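Local coordinates for protein saframycin Mx1 synthetase B (Legionella pneumophila subsp. pneumophila, PDB 3KXW) that belongs to the ANL superfamily of AMP-binding enzymes and holds 5'-O-[(S)-(dodecanoyloxy)(hydroxy)phosphoryl]adenosine in a pocket, at residues A[213-217]-A[242-246]; A[50-54]-A[83-88]; A[17-21]-A[43-47]. One frame throughout, in Å; residues are numbered along the deposited sequence.

Contact 1: A[213-217]-A[242-246]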
loop_
_atom_site.group_PDB
_atom_site.type_symbol
_atom_site.label_atom_id
_atom_site.label_comp_id
_atom_site.label_asym_id
_atom_site.label_seq_id
_atom_site.Cartn_x
_atom_site.Cartn_y
_atom_site.Cartn_z
ATOM N N SER A 213 9.817 4.666 6.737
ATOM C CA SER A 213 8.789 3.799 6.196
ATOM C C SER A 213 9.035 2.335 6.462
ATOM O O SER A 213 10.147 1.861 6.279
ATOM C CB SER A 213 8.661 4.025 4.698
ATOM O OG SER A 213 7.599 3.249 4.156
ATOM N N TRP A 214 7.999 1.614 6.885
ATOM C CA TRP A 214 8.042 0.141 6.848
ATOM C C TRP A 214 7.154 -0.398 5.729
ATOM O O TRP A 214 6.998 -1.613 5.603
ATOM C CB TRP A 214 7.585 -0.488 8.182
ATOM C CG TRP A 214 6.212 0.000 8.626
ATOM C CD1 TRP A 214 5.960 1.011 9.497
ATOM C CD2 TRP A 214 4.931 -0.504 8.213
ATOM N NE1 TRP A 214 4.599 1.185 9.650
ATOM C CE2 TRP A 214 3.948 0.265 8.871
ATOM C CE3 TRP A 214 4.519 -1.528 7.355
ATOM C CZ2 TRP A 214 2.584 0.058 8.691
ATOM C CZ3 TRP A 214 3.151 -1.748 7.184
ATOM C CH2 TRP A 214 2.199 -0.954 7.844
ATOM N N LEU A 215 6.571 0.497 4.936
ATOM C CA LEU A 215 5.528 0.114 3.964
ATOM C C LEU A 215 6.024 -0.767 2.833
ATOM O O LEU A 215 7.153 -0.639 2.386
ATOM C CB LEU A 215 4.835 1.350 3.386
ATOM C CG LEU A 215 4.140 2.306 4.359
ATOM C CD1 LEU A 215 3.550 3.502 3.596
ATOM C CD2 LEU A 215 3.060 1.591 5.219
ATOM N N PRO A 216 5.170 -1.689 2.369
ATOM C CA PRO A 216 5.566 -2.559 1.257
ATOM C C PRO A 216 6.068 -1.713 0.072
ATOM O O PRO A 216 5.318 -0.861 -0.393
ATOM C CB PRO A 216 4.253 -3.249 0.848
ATOM C CG PRO A 216 3.342 -3.129 2.025
ATOM C CD PRO A 216 3.827 -1.983 2.899
ATOM N N PRO A 217 7.297 -1.950 -0.408
ATOM C CA PRO A 217 7.775 -1.211 -1.584
ATOM C C PRO A 217 7.094 -1.718 -2.869
ATOM O O PRO A 217 7.348 -1.162 -3.927
ATOM C CB PRO A 217 9.284 -1.527 -1.638
ATOM C CG PRO A 217 9.539 -2.615 -0.678
ATOM C CD PRO A 217 8.270 -2.935 0.088
ATOM N N PRO A 242 7.964 -4.670 6.079
ATOM C CA PRO A 242 6.682 -4.815 6.771
ATOM C C PRO A 242 6.733 -5.964 7.764
ATOM O O PRO A 242 6.088 -5.884 8.812
ATOM C CB PRO A 242 5.702 -5.131 5.634
ATOM C CG PRO A 242 6.318 -4.508 4.447
ATOM C CD PRO A 242 7.802 -4.744 4.617
ATOM N N PHE A 243 7.493 -7.014 7.441
ATOM C CA PHE A 243 7.660 -8.132 8.380
ATOM C C PHE A 243 8.172 -7.634 9.742
ATOM O O PHE A 243 7.675 -8.034 10.795
ATOM C CB PHE A 243 8.610 -9.184 7.781
ATOM C CG PHE A 243 8.963 -10.299 8.731
ATOM C CD1 PHE A 243 8.134 -11.398 8.873
ATOM C CD2 PHE A 243 10.119 -10.236 9.490
ATOM C CE1 PHE A 243 8.459 -12.436 9.763
ATOM C CE2 PHE A 243 10.451 -11.268 10.370
ATOM C CZ PHE A 243 9.616 -12.360 10.505
ATOM N N SER A 244 9.155 -6.744 9.714
ATOM C CA SER A 244 9.724 -6.179 10.940
ATOM C C SER A 244 8.673 -5.416 11.733
ATOM O O SER A 244 8.586 -5.528 12.959
ATOM C CB SER A 244 10.919 -5.267 10.602
ATOM O OG SER A 244 12.020 -6.060 10.195
ATOM N N PHE A 245 7.866 -4.635 11.025
ATOM C CA PHE A 245 6.789 -3.913 11.687
ATOM C C PHE A 245 5.787 -4.860 12.375
ATOM O O PHE A 245 5.451 -4.680 13.550
ATOM C CB PHE A 245 6.035 -3.022 10.698
ATOM C CG PHE A 245 4.821 -2.403 11.297
ATOM C CD1 PHE A 245 4.943 -1.570 12.397
ATOM C CD2 PHE A 245 3.561 -2.703 10.818
ATOM C CE1 PHE A 245 3.823 -1.025 13.002
ATOM C CE2 PHE A 245 2.439 -2.149 11.402
ATOM C CZ PHE A 245 2.570 -1.316 12.498
ATOM N N LEU A 246 5.311 -5.856 11.638
ATOM C CA LEU A 246 4.294 -6.765 12.167
ATOM C C LEU A 246 4.802 -7.578 13.335
ATOM O O LEU A 246 4.088 -7.777 14.314
ATOM C CB LEU A 246 3.723 -7.657 11.062
ATOM C CG LEU A 246 2.853 -6.930 10.025
ATOM C CD1 LEU A 246 2.246 -7.934 9.082
ATOM C CD2 LEU A 246 1.733 -6.126 10.666
#
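Trp214 lays one face of its indole over the ring of Phe245 in an offset stack. The planes are 12° from parallel, and the centroid of the five-membered ring lies 4.0 Å from that of the phenyl. The overlap continues onto the benzo part, where Trp214 CZ2 comes within 3.5 Å of Phe245 CE2. Phe245 CB, next to its ring, adds a CH-pi contact over the face of the same five-membered ring. Phe245 reaches this place by holding CG anti to its backbone N (chi1 173°). Two such aromatic side chains suit a buried seam because both are flat and mostly hydrocarbon, and so bury a large area between them. The opposite indole face meets Leu215 CD2, toward the rim.

Pro242 carries the rest of the contact. Pro242 CG sits 3.2 Å from Trp214 O. The same atom meets Pro216 CD at 3.9 Å, where the two proline rings pack at a slant. Proline fits the first turn of a helix, where its missing N-H costs no helical bond; for the same lack of a hydrogen, Trp214 O lies close to Pro242 N without bonding to it. The loop itself bends through an ST turn, Ser213 OG accepting from Leu215 N at 3.0 Å.

The loop leaves strand 210-213 for helix 220-233, while helix 242-247 follows strand 236-239. Trp252 meets Trp214 edge-to-face, helix 269-277 packs on both stacked aromatics, and Tyr530 of helix 515-533 touches Trp214 and Pro216.

Contact 2: A[50-54]-A[83-88]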
loop_
_atom_site.group_PDB
_atom_site.type_symbol
_atom_site.label_atom_id
_atom_site.label_comp_id
_atom_site.label_asym_id
_atom_site.label_seq_id
_atom_site.Cartn_x
_atom_site.Cartn_y
_atom_site.Cartn_z
ATOM N N ALA A 50 22.885 2.057 -10.086
ATOM C CA ALA A 50 21.917 2.159 -11.176
ATOM C C ALA A 50 22.569 2.058 -12.549
ATOM O O ALA A 50 22.073 1.352 -13.447
ATOM C CB ALA A 50 21.081 3.450 -11.045
ATOM N N LYS A 51 23.688 2.760 -12.726
ATOM C CA LYS A 51 24.433 2.678 -13.984
ATOM C C LYS A 51 24.970 1.281 -14.253
ATOM O O LYS A 51 24.865 0.784 -15.383
ATOM C CB LYS A 51 25.582 3.695 -14.005
ATOM C CG LYS A 51 25.086 5.133 -14.083
ATOM C CD LYS A 51 26.151 6.139 -13.647
ATOM C CE LYS A 51 25.934 7.478 -14.327
ATOM N NZ LYS A 51 26.654 8.561 -13.626
ATOM N N ALA A 52 25.538 0.652 -13.223
ATOM C CA ALA A 52 26.060 -0.710 -13.350
ATOM C C ALA A 52 24.961 -1.694 -13.757
ATOM O O ALA A 52 25.159 -2.565 -14.612
ATOM C CB ALA A 52 26.719 -1.152 -12.039
ATOM N N ILE A 53 23.797 -1.562 -13.131
ATOM C CA ILE A 53 22.691 -2.458 -13.428
ATOM C C ILE A 53 22.148 -2.189 -14.817
ATOM O O ILE A 53 21.877 -3.127 -15.581
ATOM C CB ILE A 53 21.575 -2.333 -12.363
ATOM C CG1 ILE A 53 22.091 -2.893 -11.040
ATOM C CG2 ILE A 53 20.272 -3.013 -12.839
ATOM C CD1 ILE A 53 21.313 -2.412 -9.802
ATOM N N ALA A 54 22.008 -0.914 -15.169
ATOM C CA ALA A 54 21.556 -0.572 -16.517
ATOM C C ALA A 54 22.525 -1.093 -17.595
ATOM O O ALA A 54 22.100 -1.561 -18.655
ATOM C CB ALA A 54 21.317 0.950 -16.654
ATOM N N LEU A 83 15.957 1.641 -10.056
ATOM C CA LEU A 83 16.552 2.772 -10.749
ATOM C C LEU A 83 17.360 2.268 -11.955
ATOM O O LEU A 83 17.387 2.897 -13.022
ATOM C CB LEU A 83 17.466 3.573 -9.815
ATOM C CG LEU A 83 16.729 4.441 -8.798
ATOM C CD1 LEU A 83 17.740 5.156 -7.960
ATOM C CD2 LEU A 83 15.888 5.449 -9.534
ATOM N N GLY A 84 18.024 1.137 -11.779
ATOM C CA GLY A 84 18.813 0.554 -12.853
ATOM C C GLY A 84 17.923 0.293 -14.070
ATOM O O GLY A 84 18.331 0.544 -15.205
ATOM N N CYS A 85 16.690 -0.166 -13.837
ATOM C CA CYS A 85 15.738 -0.343 -14.943
ATOM C C CYS A 85 15.449 0.979 -15.624
ATOM O O CYS A 85 15.463 1.074 -16.849
ATOM C CB CYS A 85 14.409 -0.950 -14.479
ATOM S SG CYS A 85 14.511 -2.656 -14.004
ATOM N N LEU A 86 15.157 2.007 -14.837
ATOM C CA LEU A 86 14.838 3.294 -15.423
ATOM C C LEU A 86 16.004 3.860 -16.246
ATOM O O LEU A 86 15.793 4.427 -17.318
ATOM C CB LEU A 86 14.411 4.323 -14.357
ATOM C CG LEU A 86 13.181 4.010 -13.496
ATOM C CD1 LEU A 86 12.603 5.260 -12.848
ATOM C CD2 LEU A 86 12.136 3.245 -14.257
ATOM N N TYR A 87 17.222 3.744 -15.721
ATOM C CA TYR A 87 18.399 4.218 -16.442
ATOM C C TYR A 87 18.586 3.509 -17.776
ATOM O O TYR A 87 19.202 4.062 -18.669
ATOM C CB TYR A 87 19.666 3.999 -15.635
ATOM C CG TYR A 87 20.016 5.055 -14.600
ATOM C CD1 TYR A 87 19.124 5.436 -13.603
ATOM C CD2 TYR A 87 21.289 5.616 -14.582
ATOM C CE1 TYR A 87 19.496 6.377 -12.624
ATOM C CE2 TYR A 87 21.662 6.564 -13.622
ATOM C CZ TYR A 87 20.767 6.929 -12.641
ATOM O OH TYR A 87 21.187 7.856 -11.695
ATOM N N ALA A 88 18.096 2.282 -17.892
ATOM C CA ALA A 88 18.168 1.552 -19.160
ATOM C C ALA A 88 16.980 1.837 -20.082
ATOM O O ALA A 88 16.909 1.305 -21.190
ATOM C CB ALA A 88 18.282 0.058 -18.897
#
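Ala50 and Gly84 bring two helices together where their backbones come nearest, with CA atoms 3.9 Å apart. The segment axes pass at 7.4 Å and cross at -62°. Such a close crossing depends on small residues.

Backbone groups take part directly. Gly84 CA approaches Ala50 O at 3.4 Å in a CA-H...O contact, an interaction available because glycine places no side chain between the two helices. Ala54 CB in turn rests 3.3 Å from Gly84 O, and the Ile53 CG2 methyl lies against Gly84 CA.

The aromatic part belongs to Tyr87. Ala50 CB stands over the centre of its ring, 3.7 Å from the centroid and only 11° off the normal, a well-formed CH-pi contact. Tyr87 CG lies anti to its carbonyl carbon (chi1 -84°), which swings the ring along the flank of helix 43-59. There the extended Lys51 side chain passes the ring at a slant, its CG 3.7 Å from Tyr87 CE2.

Purely apolar packing fills in the remainder: Ala50 CB against Leu83 CB, and Ala54 CB against both Tyr87 CB and Ala88 CB. Cys85, from another side of the helix, packs on Val68 and Leu70 of strand 67-71. Since strands 67-71 and 91-95, which precede and follow helix 76-87, are adjacent and parallel, the helix is the connection of a beta-alpha-beta crossover, and helix 43-59 packs across its C-terminal part.

Contact 3: A[17-21]-A[43-47]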
loop_
_atom_site.group_PDB
_atom_site.type_symbol
_atom_site.label_atom_id
_atom_site.label_comp_id
_atom_site.label_asym_id
_atom_site.label_seq_id
_atom_site.Cartn_x
_atom_site.Cartn_y
_atom_site.Cartn_z
ATOM N N VAL A 17 18.423 12.000 -10.332
ATOM C CA VAL A 17 19.396 11.249 -9.539
ATOM C C VAL A 17 20.825 11.544 -10.011
ATOM O O VAL A 17 21.719 11.757 -9.195
ATOM C CB VAL A 17 19.133 9.725 -9.572
ATOM C CG1 VAL A 17 20.252 8.973 -8.857
ATOM C CG2 VAL A 17 17.790 9.418 -8.920
ATOM N N ARG A 18 21.026 11.550 -11.324
ATOM C CA ARG A 18 22.349 11.864 -11.890
ATOM C C ARG A 18 22.867 13.215 -11.395
ATOM O O ARG A 18 24.035 13.335 -11.035
ATOM C CB ARG A 18 22.330 11.869 -13.426
ATOM C CG ARG A 18 22.290 10.466 -14.069
ATOM C CD ARG A 18 22.320 10.514 -15.614
ATOM N NE ARG A 18 23.489 11.244 -16.153
ATOM C CZ ARG A 18 23.439 12.457 -16.710
ATOM N NH1 ARG A 18 22.283 13.112 -16.818
ATOM N NH2 ARG A 18 24.551 13.032 -17.180
ATOM N N LEU A 19 21.998 14.222 -11.406
ATOM C CA LEU A 19 22.386 15.579 -11.032
ATOM C C LEU A 19 22.640 15.701 -9.533
ATOM O O LEU A 19 23.610 16.322 -9.105
ATOM C CB LEU A 19 21.337 16.586 -11.482
ATOM C CG LEU A 19 21.753 18.052 -11.339
ATOM C CD1 LEU A 19 23.020 18.325 -12.139
ATOM C CD2 LEU A 19 20.621 18.985 -11.808
ATOM N N ARG A 20 21.769 15.108 -8.731
ATOM C CA ARG A 20 22.020 15.072 -7.297
ATOM C C ARG A 20 23.357 14.417 -6.959
ATOM O O ARG A 20 24.037 14.856 -6.036
ATOM C CB ARG A 20 20.886 14.374 -6.561
ATOM C CG ARG A 20 19.629 15.244 -6.514
ATOM C CD ARG A 20 18.649 14.829 -5.433
ATOM N NE ARG A 20 17.464 15.680 -5.448
ATOM C CZ ARG A 20 17.373 16.901 -4.932
ATOM N NH1 ARG A 20 18.410 17.488 -4.327
ATOM N NH2 ARG A 20 16.222 17.551 -5.026
ATOM N N ALA A 21 23.695 13.347 -7.669
ATOM C CA ALA A 21 24.982 12.672 -7.445
ATOM C C ALA A 21 26.207 13.544 -7.797
ATOM O O ALA A 21 27.312 13.304 -7.291
ATOM C CB ALA A 21 25.026 11.343 -8.173
ATOM N N TYR A 43 23.849 9.427 -2.666
ATOM C CA TYR A 43 23.486 9.647 -4.069
ATOM C C TYR A 43 24.558 9.132 -5.036
ATOM O O TYR A 43 24.252 8.493 -6.039
ATOM C CB TYR A 43 23.172 11.121 -4.323
ATOM C CG TYR A 43 21.737 11.464 -3.978
ATOM C CD1 TYR A 43 21.405 11.997 -2.748
ATOM C CD2 TYR A 43 20.728 11.235 -4.877
ATOM C CE1 TYR A 43 20.085 12.294 -2.428
ATOM C CE2 TYR A 43 19.406 11.535 -4.575
ATOM C CZ TYR A 43 19.097 12.066 -3.344
ATOM O OH TYR A 43 17.783 12.342 -3.026
ATOM N N GLU A 44 25.827 9.388 -4.731
ATOM C CA GLU A 44 26.887 8.877 -5.602
ATOM C C GLU A 44 26.746 7.371 -5.770
ATOM O O GLU A 44 26.857 6.847 -6.876
ATOM C CB GLU A 44 28.264 9.222 -5.033
ATOM C CG GLU A 44 29.437 8.574 -5.745
ATOM C CD GLU A 44 30.752 9.020 -5.141
ATOM O OE1 GLU A 44 31.260 8.323 -4.246
ATOM O OE2 GLU A 44 31.258 10.089 -5.534
ATOM N N GLN A 45 26.506 6.671 -4.672
ATOM C CA GLN A 45 26.403 5.205 -4.719
ATOM C C GLN A 45 25.167 4.723 -5.489
ATOM O O GLN A 45 25.243 3.813 -6.333
ATOM C CB GLN A 45 26.390 4.621 -3.306
ATOM C CG GLN A 45 27.719 4.736 -2.552
ATOM C CD GLN A 45 27.609 4.207 -1.126
ATOM O OE1 GLN A 45 26.764 4.652 -0.351
ATOM N NE2 GLN A 45 28.469 3.246 -0.780
ATOM N N LEU A 46 24.024 5.327 -5.182
ATOM C CA LEU A 46 22.792 4.986 -5.874
ATOM C C LEU A 46 22.949 5.148 -7.395
ATOM O O LEU A 46 22.609 4.260 -8.179
ATOM C CB LEU A 46 21.663 5.867 -5.335
ATOM C CG LEU A 46 20.274 5.703 -5.933
ATOM C CD1 LEU A 46 19.777 4.272 -5.773
ATOM C CD2 LEU A 46 19.284 6.722 -5.329
ATOM N N ASP A 47 23.463 6.292 -7.816
ATOM C CA ASP A 47 23.742 6.538 -9.234
ATOM C C ASP A 47 24.723 5.493 -9.831
ATOM O O ASP A 47 24.497 4.965 -10.940
ATOM C CB ASP A 47 24.309 7.959 -9.360
ATOM C CG ASP A 47 24.644 8.355 -10.782
ATOM O OD1 ASP A 47 23.765 8.294 -11.656
ATOM O OD2 ASP A 47 25.795 8.777 -10.997
HETATM O O HOH W 1 25.939 11.576 -11.535
#
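Asp47 OD2 accepts a hydrogen bond of 2.9 Å from a water that also donates to Arg18 O at 2.6 Å, bridging the two helices, and the same oxygen takes a salt bridge from Lys51 NZ. The other carboxylate oxygen, Asp47 OD1, is hydrogen-bonded to Tyr87 OH and lies beside the aliphatic start of Arg18, 3.6 Å from Arg18 CG, while the guanidinium turns away into a salt bridge with Asp15. With both oxygens engaged and a lysine paired to it, this buried acid probably stays ionised.

The helices pack at -139° with segment axes 8.4 Å apart, a roughly antiparallel pair joined by the beta-hairpin of strands 28-34 and 37-42. Ala21 suits the tightest place: its CB fits 3.6 Å from Tyr43 O and 3.7 Å from Asp47 CB, and a small methyl lets the backbones draw in. Farther along, Val17 CG1 meets Leu46 CD2, two branched apolar side chains suited to a buried place, and also the CB methylene of Asp47.

Tyr43 and Arg20 run side by side. Arg20 CB sits over the ring face in a CH-pi contact, 3.9 Å from the centroid, and the chain then extends from CG to NE, bringing Arg20 CD within 3.5 Å of Tyr43 CE2. Both polar ends reach helix 220-233, Tyr43 OH bonding Ile231 O and Arg20 NH2 bonding Tyr232 O.

Along the chain contact 3 closes first, contact 2 follows and contact 1 comes last, all within the AMP-binding enzyme region. Contacts 2 and 3 are neighbours, their centres about 12 Å apart: both use helix 43-59, which packs on helix 13-23 near its start and on helix 76-87 farther along, and Leu46 meets Leu83 where they join. Contact 1 lies about 25 Å from either, centre to centre, nearer the middle of the chain and the bound ligand. The hairpin strands 28-34 and 37-42 share a four-stranded sheet with 236-239 and 210-213. That sheet connects the peripheral helix cluster of contacts 2 and 3 to the loop and helix of contact 1.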